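Local coordinates for protein rhomboid protease GlpG (Haemophilus influenzae, PDB 2NR9) that probably cleaves transmembrane segments of other membrane proteins within the bilayer, as a rhomboid-type serine protease working with a serine-histidine catalytic dyad, at residues Gly9-Thr12 and Leu13-Ala17; Leu18-Leu21 and Ile22-Gln26; Gly117-Tyr120 and Ala121-Tyr125; Gly176-Trp179 and Gly180-Ser184. The protein carries 2 engineered substitutions. All coordinates share one frame; numbering follows the deposited sequence. Where two conformers were deposited one is given.

Interaction 1 (Gly9-Thr12 and Leu13-Ala17); sequences GKIT and LILTA
Thr12 and Thr16 meet through a backbone oxygen that takes two bonds. Thr12 O accepts from Thr16 N at 2.9 Å. Thr16 OG1 also gives a bond to Thr12 O, 2.8 Å long. The hydroxyl approaches over the face of the carbonyl, 43° off its plane, rather than at a lone pair. The torsion of Thr16 makes this possible: OG1 sits anti to its own carbonyl carbon (chi1 -56°), where it reaches back one turn. The buried Thr16 hydroxyl is thus bonded within its own helix. The hydroxyl of Thr12 turns elsewhere, to Glu81 OE1, while Glu81 OE2 takes the backbone N-H of Ile11, so one carboxylate grips two groups of the first helical turn.

The remaining polar contacts are i to i+4 backbone bonds. Leu13 N reaches Gly9 O at 3.1 Å, and Ile14 N and Leu15 N follow on Lys10 O and Ile11 O. Gly9 is the N-cap residue, and helix 10-27 starts just after it. This helix is the first predicted transmembrane helix, and the contact is its start, predicted to lie at the cytoplasmic side.

The apolar part is small. Ile11 and Leu15 lie side by side and point the same way, with Ile11 CG2 3.9 Å from Leu15 CD1. Leu15 CG also rests 3.4 Å from Ile11 O, as ordinary helix packing. Around this pair, Leu15 packs on Phe73 of helix 63-84 and Tyr93 of helix 86-108, and Ile11 touches Ser86 and Leu89 of helix 86-108.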
loop_
_atom_site.group_PDB
_atom_site.type_symbol
_atom_site.label_atom_id
_atom_site.label_comp_id
_atom_site.label_asym_id
_atom_site.label_seq_id
_atom_site.Cartn_x
_atom_site.Cartn_y
_atom_site.Cartn_z
ATOM N N GLY A 9 -5.447 -9.863 10.624
ATOM C CA GLY A 9 -4.009 -9.932 10.822
ATOM C C GLY A 9 -3.482 -8.899 11.793
ATOM O O GLY A 9 -3.972 -7.769 11.843
ATOM N N LYS A 10 -2.459 -9.288 12.550
ATOM C CA LYS A 10 -1.835 -8.406 13.528
ATOM C C LYS A 10 -1.081 -7.244 12.869
ATOM O O LYS A 10 -1.137 -6.117 13.348
ATOM C CB LYS A 10 -0.909 -9.203 14.449
ATOM C CG LYS A 10 -1.644 -10.202 15.334
ATOM C CD LYS A 10 -0.683 -11.016 16.179
ATOM C CE LYS A 10 -1.440 -11.991 17.081
ATOM N NZ LYS A 10 -0.521 -12.780 17.948
ATOM N N ILE A 11 -0.377 -7.521 11.776
ATOM C CA ILE A 11 0.358 -6.470 11.069
ATOM C C ILE A 11 -0.610 -5.472 10.419
ATOM O O ILE A 11 -0.426 -4.260 10.520
ATOM C CB ILE A 11 1.312 -7.048 10.013
ATOM C CG1 ILE A 11 2.382 -7.931 10.680
ATOM C CG2 ILE A 11 1.982 -5.918 9.219
ATOM C CD1 ILE A 11 3.327 -7.173 11.623
ATOM N N THR A 12 -1.640 -5.994 9.752
ATOM C CA THR A 12 -2.678 -5.155 9.147
ATOM C C THR A 12 -3.230 -4.207 10.201
ATOM O O THR A 12 -3.285 -2.991 10.000
ATOM C CB THR A 12 -3.859 -6.014 8.626
ATOM O OG1 THR A 12 -3.400 -6.896 7.595
ATOM C CG2 THR A 12 -4.960 -5.131 8.078
ATOM N N LEU A 13 -3.647 -4.781 11.323
ATOM C CA LEU A 13 -4.196 -4.020 12.434
ATOM C C LEU A 13 -3.227 -2.975 12.965
ATOM O O LEU A 13 -3.608 -1.835 13.177
ATOM C CB LEU A 13 -4.667 -4.956 13.549
ATOM C CG LEU A 13 -5.964 -5.695 13.214
ATOM C CD1 LEU A 13 -6.202 -6.857 14.156
ATOM C CD2 LEU A 13 -7.137 -4.724 13.237
ATOM N N ILE A 14 -1.972 -3.367 13.185
ATOM C CA ILE A 14 -0.964 -2.423 13.673
ATOM C C ILE A 14 -0.765 -1.236 12.725
ATOM O O ILE A 14 -0.635 -0.091 13.170
ATOM C CB ILE A 14 0.404 -3.098 13.916
ATOM C CG1 ILE A 14 0.359 -3.970 15.174
ATOM C CG2 ILE A 14 1.490 -2.042 14.066
ATOM C CD1 ILE A 14 1.690 -4.625 15.512
ATOM N N LEU A 15 -0.710 -1.513 11.422
ATOM C CA LEU A 15 -0.505 -0.456 10.424
ATOM C C LEU A 15 -1.720 0.462 10.296
ATOM O O LEU A 15 -1.584 1.686 10.159
ATOM C CB LEU A 15 -0.127 -1.056 9.064
ATOM C CG LEU A 15 1.268 -1.680 8.987
ATOM C CD1 LEU A 15 1.469 -2.425 7.669
ATOM C CD2 LEU A 15 2.347 -0.615 9.183
ATOM N N THR A 16 -2.906 -0.121 10.357
ATOM C CA THR A 16 -4.126 0.672 10.293
ATOM C C THR A 16 -4.216 1.592 11.513
ATOM O O THR A 16 -4.394 2.808 11.379
ATOM C CB THR A 16 -5.360 -0.229 10.210
ATOM O OG1 THR A 16 -5.223 -1.115 9.086
ATOM C CG2 THR A 16 -6.625 0.602 10.054
ATOM N N ALA A 17 -4.019 1.020 12.697
ATOM C CA ALA A 17 -4.084 1.786 13.945
ATOM C C ALA A 17 -3.009 2.883 14.029
ATOM O O ALA A 17 -3.238 3.931 14.626
ATOM C CB ALA A 17 -4.005 0.856 15.153
#

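Interaction 2 (Leu18-Leu21 and Ile22-Gln26); sequences LCVL and IYIAQ. Engineered in segment 22-26: Ile24 (natural residue Leu). With PQE (3,6,12,15,18,21,24-heptaoxahexatriacontan-1-ol), chain F.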
loop_
_atom_site.group_PDB
_atom_site.type_symbol
_atom_site.label_atom_id
_atom_site.label_comp_id
_atom_site.label_asym_id
_atom_site.label_seq_id
_atom_site.Cartn_x
_atom_site.Cartn_y
_atom_site.Cartn_z
ATOM N N LEU A 18 -1.836 2.624 13.459
ATOM C CA LEU A 18 -0.764 3.628 13.438
ATOM C C LEU A 18 -1.164 4.818 12.584
ATOM O O LEU A 18 -0.906 5.972 12.945
ATOM C CB LEU A 18 0.553 3.038 12.917
ATOM C CG LEU A 18 1.467 2.338 13.918
ATOM C CD1 LEU A 18 2.694 1.786 13.214
ATOM C CD2 LEU A 18 1.878 3.305 15.022
ATOM N N CYS A 19 -1.742 4.532 11.422
ATOM C CA CYS A 19 -2.210 5.584 10.527
ATOM C C CYS A 19 -3.255 6.441 11.218
ATOM O O CYS A 19 -3.190 7.667 11.164
ATOM C CB CYS A 19 -2.770 5.001 9.225
ATOM S SG CYS A 19 -1.501 4.397 8.049
ATOM N N VAL A 20 -4.217 5.793 11.873
ATOM C CA VAL A 20 -5.262 6.511 12.593
ATOM C C VAL A 20 -4.671 7.381 13.703
ATOM O O VAL A 20 -5.071 8.529 13.874
ATOM C CB VAL A 20 -6.307 5.549 13.222
ATOM C CG1 VAL A 20 -7.350 6.344 14.022
ATOM C CG2 VAL A 20 -6.981 4.711 12.152
ATOM N N LEU A 21 -3.710 6.833 14.446
ATOM C CA LEU A 21 -3.100 7.565 15.560
ATOM C C LEU A 21 -2.297 8.775 15.104
ATOM O O LEU A 21 -2.334 9.829 15.736
ATOM C CB LEU A 21 -2.237 6.642 16.411
ATOM C CG LEU A 21 -2.997 5.541 17.151
ATOM C CD1 LEU A 21 -2.031 4.665 17.938
ATOM C CD2 LEU A 21 -4.044 6.146 18.070
ATOM N N ILE A 22 -1.569 8.618 14.009
ATOM C CA ILE A 22 -0.791 9.708 13.466
ATOM C C ILE A 22 -1.699 10.796 12.874
ATOM O O ILE A 22 -1.470 11.986 13.094
ATOM C CB ILE A 22 0.253 9.206 12.459
ATOM C CG1 ILE A 22 1.314 8.369 13.193
ATOM C CG2 ILE A 22 0.917 10.379 11.747
ATOM C CD1 ILE A 22 2.207 7.574 12.277
ATOM N N TYR A 23 -2.788 10.388 12.225
ATOM C CA TYR A 23 -3.746 11.359 11.676
ATOM C C TYR A 23 -4.396 12.147 12.808
ATOM O O TYR A 23 -4.387 13.375 12.802
ATOM C CB TYR A 23 -4.815 10.665 10.829
ATOM C CG TYR A 23 -5.722 11.617 10.058
ATOM C CD1 TYR A 23 -5.250 12.301 8.945
ATOM C CD2 TYR A 23 -7.063 11.763 10.395
ATOM C CE1 TYR A 23 -6.074 13.137 8.212
ATOM C CE2 TYR A 23 -7.905 12.600 9.663
ATOM C CZ TYR A 23 -7.399 13.285 8.573
ATOM O OH TYR A 23 -8.215 14.117 7.835
ATOM N N ILE A 24 -4.934 11.437 13.798
ATOM C CA ILE A 24 -5.530 12.101 14.951
ATOM C C ILE A 24 -4.542 13.113 15.520
ATOM O O ILE A 24 -4.905 14.250 15.799
ATOM C CB ILE A 24 -5.943 11.102 16.046
ATOM C CG1 ILE A 24 -7.027 10.153 15.525
ATOM C CG2 ILE A 24 -6.479 11.847 17.270
ATOM C CD1 ILE A 24 -8.370 10.834 15.263
ATOM N N ALA A 25 -3.286 12.701 15.662
ATOM C CA ALA A 25 -2.247 13.596 16.151
ATOM C C ALA A 25 -2.137 14.828 15.250
ATOM O O ALA A 25 -1.964 15.949 15.735
ATOM C CB ALA A 25 -0.907 12.869 16.236
ATOM N N GLN A 26 -2.248 14.621 13.941
ATOM C CA GLN A 26 -2.184 15.737 13.000
ATOM C C GLN A 26 -3.247 16.790 13.317
ATOM O O GLN A 26 -3.034 17.982 13.094
ATOM C CB GLN A 26 -2.360 15.250 11.552
ATOM C CG GLN A 26 -1.231 14.375 11.036
ATOM C CD GLN A 26 -1.474 13.875 9.624
ATOM O OE1 GLN A 26 -1.433 12.673 9.369
ATOM N NE2 GLN A 26 -1.759 14.792 8.705
HETATM O O47 PQE F . -11.726 17.239 10.469
HETATM C C68 PQE F . -11.831 17.577 9.077
HETATM C C52 PQE F . -10.488 17.340 8.388
HETATM O O70 PQE F . -10.606 17.644 6.997
HETATM C C55 PQE F . -10.866 16.480 6.213
HETATM C C58 PQE F . -11.325 16.891 4.817
HETATM O O71 PQE F . -11.989 15.796 4.187
HETATM C C61 PQE F . -13.375 16.067 3.971
HETATM C C62 PQE F . -13.923 16.891 5.131
HETATM C C63 PQE F . -15.282 16.375 5.588
HETATM C C66 PQE F . -15.369 14.857 5.475
HETATM C C67 PQE F . -15.094 14.188 6.817
HETATM O O72 PQE F . -15.084 12.770 6.645
HETATM C C65 PQE F . -14.839 12.090 7.877
HETATM C C64 PQE F . -14.732 10.587 7.632
HETATM O O73 PQE F . -14.257 9.937 8.813
HETATM C C60 PQE F . -13.011 10.472 9.259
HETATM C C59 PQE F . -12.092 9.335 9.695
HETATM O O74 PQE F . -10.915 9.871 10.302
HETATM C C57 PQE F . -9.838 8.932 10.304
HETATM C C56 PQE F . -10.361 7.538 10.640
HETATM O O75 PQE F . -10.250 6.683 9.499
HETATM C C54 PQE F . -11.240 5.654 9.516
HETATM C C53 PQE F . -10.858 4.556 8.528
HETATM O O76 PQE F . -11.042 3.278 9.136
HETATM C C51 PQE F . -11.651 2.346 8.239
HETATM C C50 PQE F . -11.625 0.943 8.844
HETATM C C49 PQE F . -11.910 -0.116 7.782
HETATM C C48 PQE F . -13.081 -1.008 8.180
HETATM C C47 PQE F . -13.409 -2.004 7.073
HETATM C C46 PQE F . -14.811 -1.769 6.518
HETATM C C45 PQE F . -14.973 -2.405 5.142
HETATM C C44 PQE F . -16.266 -1.948 4.469
HETATM C C43 PQE F . -16.513 -2.707 3.166
HETATM C C42 PQE F . -17.909 -3.324 3.139
HETATM C C41 PQE F . -18.533 -3.227 1.750
HETATM C C40 PQE F . -19.977 -2.770 1.829
#
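Val20 and Ile24 touch one turn apart on helix 10-27, the first predicted transmembrane helix of the rhomboid fold. The two side chains run side by side in the same direction, and Val20 CG1 is 4.1 Å from Ile24 CG1. Ile24 is an engineered residue; the natural one is leucine. A chi1 of -63° lays its CG1 beside the backbone N, and this brings Ile24 CG1 back to 3.0 Å from Val20 O. Ile22 does much the same one turn after Leu18, with Ile22 CG1 3.3 Å from Leu18 O.

Regular i to i+4 backbone bonds hold these pairs in place. Ile24 N gives Val20 O a bond of 2.9 Å. Ile22 N, Tyr23 N and Ala25 N bond in the same way to Leu18 O, Cys19 O and Leu21 O.

Further out, Ile22 packs on Ile34 and Met38 of helix 31-38. Cys19 and Val20 rest on Leu70 of helix 63-84. Leu18 lines the site of a bound lipid fragment, PA6. Tyr23 carries its ring away from the preceding turn, toward a bound detergent molecule, PQE of chain F. The detergent approaches the ring at a slant, with Tyr23 CD2 4.0 Å from C57 of PQE and Tyr23 OH 3.9 Å from C55 of PQE.

Interaction 3 (Gly117-Tyr120 and Ala121-Tyr125); sequences GVVY and AVLGY
Val119 and Leu123 form the closer of two apolar pairs here. They lie side by side, and Val119 CG1 sits 4.0 Å from both CG and CD1 of Leu123. With chi1 at -61°, the leucine CG turns back along the helix, and Leu123 CG comes to 3.1 Å from Val119 O. Val118 and Val122 make a looser pair, Val118 CG1 to Val122 CG2 at 4.3 Å. Leu123 and Val119 both pack on Trp72 of helix 63-84, while Val118 and Ala121 face helix 86-108.

The polar contacts are i to i+4 backbone bonds. Val122 N and Leu123 N bond to Val118 O and Val119 O. Gly124 N reaches Tyr120 O at 2.6 Å. The bond from Ala121 N to Gly117 O is weak, at 3.3 Å.

Gly124 has no side chain, and Leu177 CD2 of helix 166-191 packs on its carbonyl oxygen.

Tyr120 meets the active-site His169, ring planes about 40° apart. The nucleophile Ser116 directly precedes Gly117, and this is the start of the buried helix that carries the nucleophile of the serine-histidine dyad of a rhomboid protease.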
loop_
_atom_site.group_PDB
_atom_site.type_symbol
_atom_site.label_atom_id
_atom_site.label_comp_id
_atom_site.label_asym_id
_atom_site.label_seq_id
_atom_site.Cartn_x
_atom_site.Cartn_y
_atom_site.Cartn_z
ATOM N N GLY A 117 -0.032 4.189 -2.386
ATOM C CA GLY A 117 0.973 3.466 -3.157
ATOM C C GLY A 117 1.081 2.028 -2.672
ATOM O O GLY A 117 1.311 1.113 -3.461
ATOM N N VAL A 118 0.925 1.834 -1.363
ATOM C CA VAL A 118 0.944 0.495 -0.772
ATOM C C VAL A 118 -0.351 -0.248 -1.102
ATOM O O VAL A 118 -0.336 -1.451 -1.393
ATOM C CB VAL A 118 1.142 0.550 0.758
ATOM C CG1 VAL A 118 1.088 -0.855 1.360
ATOM C CG2 VAL A 118 2.467 1.218 1.096
ATOM N N VAL A 119 -1.461 0.488 -1.118
ATOM C CA VAL A 119 -2.764 -0.084 -1.441
ATOM C C VAL A 119 -2.749 -0.716 -2.833
ATOM O O VAL A 119 -3.167 -1.852 -3.007
ATOM C CB VAL A 119 -3.900 0.984 -1.353
ATOM C CG1 VAL A 119 -5.207 0.409 -1.840
ATOM C CG2 VAL A 119 -4.049 1.489 0.079
ATOM N N TYR A 120 -2.260 0.026 -3.818
ATOM C CA TYR A 120 -2.142 -0.490 -5.175
ATOM C C TYR A 120 -1.219 -1.698 -5.288
ATOM O O TYR A 120 -1.511 -2.639 -6.025
ATOM C CB TYR A 120 -1.762 0.617 -6.156
ATOM C CG TYR A 120 -2.945 1.469 -6.517
ATOM C CD1 TYR A 120 -3.282 2.580 -5.757
ATOM C CD2 TYR A 120 -3.829 1.066 -7.509
ATOM C CE1 TYR A 120 -4.420 3.326 -6.039
ATOM C CE2 TYR A 120 -4.969 1.805 -7.802
ATOM C CZ TYR A 120 -5.259 2.932 -7.058
ATOM O OH TYR A 120 -6.382 3.674 -7.345
ATOM N N ALA A 121 -0.114 -1.682 -4.551
ATOM C CA ALA A 121 0.765 -2.842 -4.522
ATOM C C ALA A 121 -0.027 -4.022 -3.956
ATOM O O ALA A 121 -0.005 -5.125 -4.505
ATOM C CB ALA A 121 1.984 -2.562 -3.666
ATOM N N VAL A 122 -0.733 -3.779 -2.855
ATOM C CA VAL A 122 -1.566 -4.804 -2.239
ATOM C C VAL A 122 -2.664 -5.294 -3.199
ATOM O O VAL A 122 -2.865 -6.503 -3.350
ATOM C CB VAL A 122 -2.177 -4.317 -0.895
ATOM C CG1 VAL A 122 -3.401 -5.146 -0.518
ATOM C CG2 VAL A 122 -1.118 -4.353 0.216
ATOM N N LEU A 123 -3.358 -4.357 -3.856
ATOM C CA LEU A 123 -4.397 -4.720 -4.836
ATOM C C LEU A 123 -3.779 -5.465 -6.015
ATOM O O LEU A 123 -4.356 -6.419 -6.534
ATOM C CB LEU A 123 -5.143 -3.480 -5.347
ATOM C CG LEU A 123 -5.903 -2.632 -4.325
ATOM C CD1 LEU A 123 -6.696 -1.529 -5.027
ATOM C CD2 LEU A 123 -6.829 -3.509 -3.501
ATOM N N GLY A 124 -2.608 -5.012 -6.448
ATOM C CA GLY A 124 -1.905 -5.665 -7.542
ATOM C C GLY A 124 -1.524 -7.096 -7.192
ATOM O O GLY A 124 -1.652 -8.001 -8.014
ATOM N N TYR A 125 -1.035 -7.292 -5.969
ATOM C CA TYR A 125 -0.628 -8.614 -5.503
ATOM C C TYR A 125 -1.805 -9.584 -5.470
ATOM O O TYR A 125 -1.733 -10.682 -6.013
ATOM C CB TYR A 125 -0.009 -8.519 -4.113
ATOM C CG TYR A 125 0.652 -9.792 -3.662
ATOM C CD1 TYR A 125 1.979 -10.041 -3.959
ATOM C CD2 TYR A 125 -0.056 -10.758 -2.959
ATOM C CE1 TYR A 125 2.591 -11.205 -3.561
ATOM C CE2 TYR A 125 0.551 -11.931 -2.553
ATOM C CZ TYR A 125 1.875 -12.145 -2.856
ATOM O OH TYR A 125 2.489 -13.308 -2.463
#

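Interaction 4 (Gly176-Trp179 and Gly180-Ser184); sequences GLIW and GFIDS. With PQE (3,6,12,15,18,21,24-heptaoxahexatriacontan-1-ol), chain E; PA6 ((R)-2-(formyloxy)-3-(phosphonooxy)propyl pentanoate), chain D.
Trp179 and Asp183 lie side by side one turn apart and make the polar part of the contact. Their ring and carboxylate planes are 62° apart, and Asp183 OD2 is 3.4 Å from Trp179 CD1. The other oxygen, OD1, lies at the ring edge, in its plane. A bound detergent, PQE of chain E, joins the two: its hydroxyl O47 bonds to Asp183 OD1 at 2.8 Å. Trp179 NE1 gives O47 of PQE a weak bond, 3.3 Å long. Asp183 OD2 is held from within the protein, by a salt bridge to Lys88 and probably a hydrogen bond with Tyr125. This surrounding would probably keep the carboxylate charged.

The tight side is the backbone and the glycines. Gly180 N bonds to Gly176 O at 2.9 Å. With no side chains there, the ring of Tyr125 comes close to both glycines. Asp183 N bonds to Trp179 O at 2.9 Å.

On the outer side bound amphiphiles meet Ile178, Ile182 and one face of Trp179, whose ring also packs on helix 86-108. O71 of PQE lies 3.8 Å above that face of the Trp179 ring, toward its rim. Ile178 CG2 touches Ile182 CD1 at 3.9 Å, and both side chains also meet the detergent. Phe181, on the surface, and Ile182 border a lipid fragment, PA6. The arrangement is that of a membrane-spanning helix whose glycines let a neighbouring helix come close, here the last predicted one of the rhomboid fold.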
loop_
_atom_site.group_PDB
_atom_site.type_symbol
_atom_site.label_atom_id
_atom_site.label_comp_id
_atom_site.label_asym_id
_atom_site.label_seq_id
_atom_site.Cartn_x
_atom_site.Cartn_y
_atom_site.Cartn_z
ATOM N N GLY A 176 3.242 -4.889 -7.006
ATOM C CA GLY A 176 2.347 -5.968 -6.597
ATOM C C GLY A 176 2.207 -7.043 -7.655
ATOM O O GLY A 176 2.289 -8.235 -7.356
ATOM N N LEU A 177 2.000 -6.621 -8.896
ATOM C CA LEU A 177 1.855 -7.558 -10.008
ATOM C C LEU A 177 3.098 -8.436 -10.194
ATOM O O LEU A 177 2.985 -9.650 -10.365
ATOM C CB LEU A 177 1.522 -6.816 -11.308
ATOM C CG LEU A 177 0.167 -6.103 -11.401
ATOM C CD1 LEU A 177 0.074 -5.301 -12.693
ATOM C CD2 LEU A 177 -0.977 -7.093 -11.304
ATOM N N ILE A 178 4.277 -7.821 -10.174
ATOM C CA ILE A 178 5.527 -8.572 -10.336
ATOM C C ILE A 178 5.779 -9.511 -9.157
ATOM O O ILE A 178 6.140 -10.672 -9.348
ATOM C CB ILE A 178 6.750 -7.638 -10.519
ATOM C CG1 ILE A 178 6.635 -6.857 -11.831
ATOM C CG2 ILE A 178 8.050 -8.440 -10.507
ATOM C CD1 ILE A 178 7.750 -5.819 -12.038
ATOM N N TRP A 179 5.561 -9.015 -7.941
ATOM C CA TRP A 179 5.801 -9.821 -6.753
ATOM C C TRP A 179 4.883 -11.042 -6.744
ATOM O O TRP A 179 5.327 -12.159 -6.495
ATOM C CB TRP A 179 5.580 -8.996 -5.484
ATOM C CG TRP A 179 6.335 -9.514 -4.298
ATOM C CD1 TRP A 179 6.447 -10.817 -3.906
ATOM C CD2 TRP A 179 6.941 -8.730 -3.256
ATOM N NE1 TRP A 179 7.161 -10.899 -2.733
ATOM C CE2 TRP A 179 7.463 -9.631 -2.306
ATOM C CE3 TRP A 179 7.122 -7.353 -3.056
ATOM C CZ2 TRP A 179 8.170 -9.203 -1.176
ATOM C CZ3 TRP A 179 7.823 -6.930 -1.931
ATOM C CH2 TRP A 179 8.338 -7.854 -1.006
ATOM N N GLY A 180 3.605 -10.818 -7.040
ATOM C CA GLY A 180 2.614 -11.889 -7.069
ATOM C C GLY A 180 2.884 -12.934 -8.137
ATOM O O GLY A 180 2.606 -14.114 -7.940
ATOM N N PHE A 181 3.387 -12.492 -9.288
ATOM C CA PHE A 181 3.730 -13.404 -10.375
ATOM C C PHE A 181 4.876 -14.304 -9.925
ATOM O O PHE A 181 4.863 -15.518 -10.152
ATOM C CB PHE A 181 4.136 -12.620 -11.627
ATOM C CG PHE A 181 4.429 -13.490 -12.822
ATOM C CD1 PHE A 181 3.428 -13.802 -13.729
ATOM C CD2 PHE A 181 5.702 -13.996 -13.034
ATOM C CE1 PHE A 181 3.690 -14.610 -14.832
ATOM C CE2 PHE A 181 5.969 -14.808 -14.131
ATOM C CZ PHE A 181 4.956 -15.118 -15.029
ATOM N N ILE A 182 5.861 -13.702 -9.274
ATOM C CA ILE A 182 7.001 -14.445 -8.763
ATOM C C ILE A 182 6.571 -15.477 -7.713
ATOM O O ILE A 182 6.948 -16.644 -7.796
ATOM C CB ILE A 182 8.069 -13.502 -8.191
ATOM C CG1 ILE A 182 8.688 -12.673 -9.321
ATOM C CG2 ILE A 182 9.145 -14.294 -7.459
ATOM C CD1 ILE A 182 9.618 -11.583 -8.850
ATOM N N ASP A 183 5.757 -15.052 -6.749
ATOM C CA ASP A 183 5.250 -15.964 -5.713
ATOM C C ASP A 183 4.394 -17.074 -6.307
ATOM O O ASP A 183 4.429 -18.216 -5.844
ATOM C CB ASP A 183 4.452 -15.199 -4.660
ATOM C CG ASP A 183 5.334 -14.469 -3.684
ATOM O OD1 ASP A 183 6.550 -14.774 -3.645
ATOM O OD2 ASP A 183 4.812 -13.626 -2.921
ATOM N N SER A 184 3.572 -16.719 -7.284
ATOM C CA SER A 184 2.745 -17.697 -7.962
ATOM C C SER A 184 3.656 -18.753 -8.586
ATOM O O SER A 184 3.420 -19.953 -8.440
ATOM C CB SER A 184 1.893 -17.022 -9.036
ATOM O OG SER A 184 1.120 -17.975 -9.747
HETATM O O47 PQE E . 8.680 -13.791 -2.195
HETATM C C68 PQE E . 9.799 -13.007 -2.636
HETATM C C52 PQE E . 10.038 -13.237 -4.127
HETATM O O70 PQE E . 10.713 -12.112 -4.695
HETATM C C55 PQE E . 9.796 -11.158 -5.229
HETATM C C58 PQE E . 10.564 -10.032 -5.912
HETATM O O71 PQE E . 10.126 -8.775 -5.396
HETATM C C61 PQE E . 9.297 -8.069 -6.323
HETATM C C62 PQE E . 9.981 -6.765 -6.711
HETATM C C63 PQE E . 9.108 -5.925 -7.632
HETATM C C66 PQE E . 9.686 -4.523 -7.789
HETATM C C67 PQE E . 9.541 -4.027 -9.220
HETATM O O72 PQE E . 10.761 -3.419 -9.642
HETATM C C65 PQE E . 10.683 -1.994 -9.628
HETATM C C64 PQE E . 9.368 -1.544 -10.259
HETATM O O73 PQE E . 9.323 -0.117 -10.275
HETATM C C60 PQE E . 8.216 0.379 -11.030
HETATM C C59 PQE E . 8.412 1.871 -11.285
HETATM O O74 PQE E . 8.761 2.087 -12.651
HETATM C C57 PQE E . 7.614 2.046 -13.497
HETATM C C56 PQE E . 7.271 3.458 -13.953
HETATM O O75 PQE E . 5.981 3.827 -13.470
HETATM C C54 PQE E . 5.833 5.244 -13.410
HETATM C C53 PQE E . 4.588 5.664 -14.183
HETATM O O76 PQE E . 4.410 7.073 -14.047
HETATM C C51 PQE E . 3.409 7.573 -14.930
HETATM C C50 PQE E . 2.706 8.758 -14.278
HETATM C C49 PQE E . 1.258 8.849 -14.743
HETATM C C48 PQE E . 0.923 10.260 -15.215
HETATM C C47 PQE E . 0.268 10.240 -16.593
HETATM C C46 PQE E . -0.552 11.504 -16.833
HETATM C C45 PQE E . 0.215 12.505 -17.692
HETATM C C44 PQE E . -0.177 13.939 -17.348
HETATM C C43 PQE E . 0.258 14.906 -18.445
HETATM C C42 PQE E . -0.521 16.216 -18.362
HETATM C C41 PQE E . -1.662 16.245 -19.374
HETATM C C40 PQE E . -1.635 17.518 -20.194
HETATM O O32 PA6 D . 15.070 -12.806 -12.671
HETATM C C31 PA6 D . 13.960 -12.787 -12.160
HETATM C C32 PA6 D . 12.719 -12.680 -13.013
HETATM C C33 PA6 D . 12.333 -14.062 -13.528
HETATM C C34 PA6 D . 11.004 -14.520 -12.938
HETATM C C35 PA6 D . 9.991 -13.396 -12.938
HETATM O O31 PA6 D . 13.842 -12.867 -10.712
HETATM C C3 PA6 D . 15.002 -13.058 -9.905
HETATM C C2 PA6 D . 14.618 -12.973 -8.431
HETATM O O21 PA6 D . 14.179 -11.649 -8.124
HETATM C C21 PA6 D . 13.171 -10.996 -8.945
HETATM O O22 PA6 D . 12.916 -9.814 -8.780
HETATM C C1 PA6 D . 13.502 -13.970 -8.125
HETATM O O11 PA6 D . 13.652 -15.135 -8.936
HETATM P P PA6 D . 12.479 -16.238 -9.015
HETATM O O13 PA6 D . 11.703 -15.864 -10.255
HETATM O O14 PA6 D . 13.213 -17.554 -9.116
HETATM O O12 PA6 D . 11.720 -16.048 -7.723
#

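In the fold
The four contacts come in series along the chain, each within one helix. Interactions 1 and 2 adjoin on helix 10-27, with centres 13 Å apart. Interaction 3 is on helix 116-131, and its centre is about 5 Å from the centre of the chain. Interaction 4 is on helix 166-191. Interactions 3 and 4 touch, with centres 11 Å apart. Interactions 2 and 4 are 31 Å apart between centres, on opposite sides of the chain's centre. Helices 116-131 and 166-191 carry the catalytic Ser116 and His169, and they also pack together here, away from the dyad. Helix 10-27 supplies neither catalytic residue.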